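Local structure of probable chaperone (Pseudomonas aeruginosa, 4JMF) at residues Arg6-Gln11 and Ala99-Gln104. The protein probably acts as a type III secretion chaperone of the CesT family, binding its effector protein and keeping it ready for export. Sequence-based numbering, arbitrary orientation.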
ATOM      1  N   ARG B   6       4.943   4.295  19.622  1.00 21.09           N
ATOM      2  CA  ARG B   6       4.116   4.741  20.741  1.00 25.11           C
ATOM      3  C   ARG B   6       3.643   6.182  20.532  1.00 23.46           C
ATOM      4  O   ARG B   6       2.479   6.503  20.776  1.00 19.53           O
ATOM      5  CB  ARG B   6       4.862   4.611  22.077  1.00 28.69           C
ATOM      6  CG  ARG B   6       4.034   5.080  23.272  1.00 33.23           C
ATOM      7  CD  ARG B   6       4.798   4.979  24.591  1.00 47.04           C
ATOM      8  NE  ARG B   6       6.176   5.466  24.497  1.00 51.18           N
ATOM      9  CZ  ARG B   6       7.259   4.696  24.620  1.00 53.62           C
ATOM     10  NH1 ARG B   6       7.133   3.392  24.848  1.00 53.32           N
ATOM     11  NH2 ARG B   6       8.469   5.233  24.520  1.00 50.29           N
ATOM     12  N   ALA B   7       4.544   7.034  20.051  1.00 21.42           N
ATOM     13  CA  ALA B   7       4.224   8.437  19.816  1.00 21.97           C
ATOM     14  C   ALA B   7       3.164   8.589  18.734  1.00 21.70           C
ATOM     15  O   ALA B   7       2.281   9.428  18.853  1.00 21.17           O
ATOM     16  CB  ALA B   7       5.476   9.213  19.448  1.00 21.44           C
ATOM     17  N   ALA B   8       3.254   7.782  17.675  1.00 20.35           N
ATOM     18  CA  ALA B   8       2.244   7.809  16.612  1.00 19.03           C
ATOM     19  C   ALA B   8       0.875   7.361  17.127  1.00 19.70           C
ATOM     20  O   ALA B   8      -0.155   7.982  16.816  1.00 18.51           O
ATOM     21  CB  ALA B   8       2.675   6.946  15.439  1.00 19.79           C
ATOM     22  N   ILE B   9       0.860   6.276  17.893  1.00 16.40           N
ATOM     23  CA  ILE B   9      -0.379   5.806  18.502  1.00 19.58           C
ATOM     24  C   ILE B   9      -0.978   6.927  19.372  1.00 19.66           C
ATOM     25  O   ILE B   9      -2.175   7.217  19.301  1.00 17.72           O
ATOM     26  CB  ILE B   9      -0.148   4.533  19.347  1.00 21.49           C
ATOM     27  CG1 ILE B   9       0.343   3.370  18.469  1.00 23.71           C
ATOM     28  CG2 ILE B   9      -1.424   4.136  20.093  1.00 22.80           C
ATOM     29  CD1 ILE B   9      -0.584   3.001  17.319  1.00 17.67           C
ATOM     30  N   HIS B  10      -0.133   7.575  20.165  1.00 16.06           N
ATOM     31  CA  HIS B  10      -0.585   8.697  21.000  1.00 22.29           C
ATOM     32  C   HIS B  10      -1.300   9.775  20.175  1.00 19.68           C
ATOM     33  O   HIS B  10      -2.396  10.254  20.537  1.00 21.34           O
ATOM     34  CB  HIS B  10       0.609   9.296  21.737  1.00 19.58           C
ATOM     35  CG  HIS B  10       0.240  10.303  22.786  1.00 30.39           C
ATOM     36  ND1 HIS B  10       0.152  11.654  22.528  1.00 33.91           N
ATOM     37  CD2 HIS B  10      -0.032  10.154  24.105  1.00 29.46           C
ATOM     38  CE1 HIS B  10      -0.168  12.294  23.640  1.00 25.64           C
ATOM     39  NE2 HIS B  10      -0.288  11.408  24.609  1.00 31.15           N
ATOM     40  N   GLN B  11      -0.706  10.146  19.049  1.00 17.35           N
ATOM     41  CA  GLN B  11      -1.327  11.140  18.168  1.00 20.32           C
ATOM     42  C   GLN B  11      -2.683  10.670  17.659  1.00 20.28           C
ATOM     43  O   GLN B  11      -3.638  11.457  17.616  1.00 19.80           O
ATOM     44  CB  GLN B  11      -0.392  11.474  16.991  1.00 19.68           C
ATOM     45  CG  GLN B  11       0.926  12.113  17.451  1.00 22.90           C
ATOM     46  CD  GLN B  11       0.706  13.466  18.127  1.00 25.92           C
ATOM     47  OE1 GLN B  11      -0.054  14.297  17.629  1.00 23.49           O
ATOM     48  NE2 GLN B  11       1.358  13.682  19.279  1.00 23.62           N
ATOM     49  N   ALA B  99      -2.814  14.457  11.668  1.00 21.98           N
ATOM     50  CA  ALA B  99      -3.768  14.465  10.561  1.00 26.12           C
ATOM     51  C   ALA B  99      -3.605  13.211   9.705  1.00 21.94           C
ATOM     52  O   ALA B  99      -4.583  12.552   9.320  1.00 17.23           O
ATOM     53  CB  ALA B  99      -3.571  15.710   9.710  1.00 26.87           C
ATOM     54  N   GLN B 100      -2.361  12.883   9.396  1.00 21.96           N
ATOM     55  CA  GLN B 100      -2.133  11.771   8.492  1.00 22.12           C
ATOM     56  C   GLN B 100      -2.525  10.413   9.097  1.00 19.26           C
ATOM     57  O   GLN B 100      -3.114   9.575   8.405  1.00 19.91           O
ATOM     58  CB  GLN B 100      -0.698  11.789   7.967  1.00 20.75           C
ATOM     59  CG  GLN B 100      -0.428  10.733   6.895  1.00 28.19           C
ATOM     60  CD  GLN B 100      -1.289  10.920   5.626  1.00 36.39           C
ATOM     61  OE1 GLN B 100      -1.882  11.990   5.393  1.00 33.64           O
ATOM     62  NE2 GLN B 100      -1.342   9.873   4.795  1.00 28.19           N
ATOM     63  N   ILE B 101      -2.237  10.196  10.378  1.00 19.44           N
ATOM     64  CA  ILE B 101      -2.611   8.925  10.988  1.00 20.58           C
ATOM     65  C   ILE B 101      -4.136   8.802  11.057  1.00 21.51           C
ATOM     66  O   ILE B 101      -4.704   7.739  10.758  1.00 19.27           O
ATOM     67  CB  ILE B 101      -1.878   8.666  12.339  1.00 19.29           C
ATOM     68  CG1 ILE B 101      -2.033   7.210  12.780  1.00 20.32           C
ATOM     69  CG2 ILE B 101      -2.359   9.601  13.453  1.00 18.55           C
ATOM     70  CD1 ILE B 101      -1.153   6.855  13.996  1.00 16.61           C
ATOM     71  N   HIS B 102      -4.795   9.913  11.380  1.00 19.23           N
ATOM     72  CA  HIS B 102      -6.252   9.980  11.350  1.00 18.88           C
ATOM     73  C   HIS B 102      -6.736   9.622   9.943  1.00 20.20           C
ATOM     74  O   HIS B 102      -7.639   8.804   9.772  1.00 19.02           O
ATOM     75  CB  HIS B 102      -6.709  11.386  11.760  1.00 20.58           C
ATOM     76  CG  HIS B 102      -8.198  11.559  11.817  1.00 23.66           C
ATOM     77  ND1 HIS B 102      -8.935  12.030  10.749  1.00 21.24           N
ATOM     78  CD2 HIS B 102      -9.082  11.359  12.825  1.00 23.46           C
ATOM     79  CE1 HIS B 102     -10.209  12.094  11.092  1.00 24.36           C
ATOM     80  NE2 HIS B 102     -10.326  11.692  12.345  1.00 23.61           N
ATOM     81  N   HIS B 103      -6.119  10.227   8.935  1.00 20.43           N
ATOM     82  CA  HIS B 103      -6.484   9.959   7.543  1.00 19.89           C
ATOM     83  C   HIS B 103      -6.319   8.483   7.167  1.00 20.64           C
ATOM     84  O   HIS B 103      -7.166   7.917   6.460  1.00 19.75           O
ATOM     85  CB  HIS B 103      -5.671  10.848   6.600  1.00 18.46           C
ATOM     86  CG  HIS B 103      -6.071  10.731   5.163  1.00 21.95           C
ATOM     87  ND1 HIS B 103      -7.178  11.366   4.643  1.00 22.28           N
ATOM     88  CD2 HIS B 103      -5.511  10.048   4.134  1.00 24.02           C
ATOM     89  CE1 HIS B 103      -7.281  11.088   3.354  1.00 23.49           C
ATOM     90  NE2 HIS B 103      -6.285  10.288   3.020  1.00 21.59           N
ATOM     91  N   GLN B 104      -5.238   7.856   7.630  1.00 19.88           N
ATOM     92  CA  GLN B 104      -5.008   6.439   7.327  1.00 17.25           C
ATOM     93  C   GLN B 104      -6.154   5.571   7.814  1.00 18.48           C
ATOM     94  O   GLN B 104      -6.644   4.701   7.087  1.00 14.81           O
ATOM     95  CB  GLN B 104      -3.701   5.931   7.936  1.00 16.56           C
ATOM     96  CG  GLN B 104      -3.352   4.504   7.491  1.00 15.02           C
ATOM     97  CD  GLN B 104      -2.087   3.965   8.140  1.00 19.02           C
ATOM     98  OE1 GLN B 104      -1.342   4.706   8.791  1.00 15.94           O
ATOM     99  NE2 GLN B 104      -1.831   2.659   7.958  1.00 16.64           N
TER
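Ala8 and Ile101 face each other where 6-11 and 99-104 come closest, with CA atoms 7.5 Å apart. The axes of the two helical segments pass 9.6 Å from each other at a steep crossing angle of -76°. Within these segments a single residue of 99-104, Ile101, meets 6-11, and 125 Å² is buried, more than half of it on Ile101.

That isoleucine does nearly all the reaching. CG1 stands anti to the backbone N (chi1 -167°) and chi2 is also extended, at 171°, which carries CD1 straight out to the other helix. There Ile101 CD1 rests 4.1 Å from Ala8 CB, whose small side chain lets it come up to the backbone; Ile101 CD1 is 3.2 Å from Ala8 O, a tight van der Waals approach. The other branch, Ile101 CG2, sits 4.5 Å from CB of Gln11, so the two arms of Ile101 touch successive turns of helix 3-15. Gln11 gives the contact just the base of its side chain: its amide folds away, and OE1 accepts a hydrogen bond from NE of Arg98.

Ile101 also packs on Leu12 and on Leu47 and Met49 of strand 46-53. Helix 3-15 is thus joined to helix 98-114 and the antiparallel sheet in the alpha+beta fold characteristic of CesT-family type III secretion chaperones.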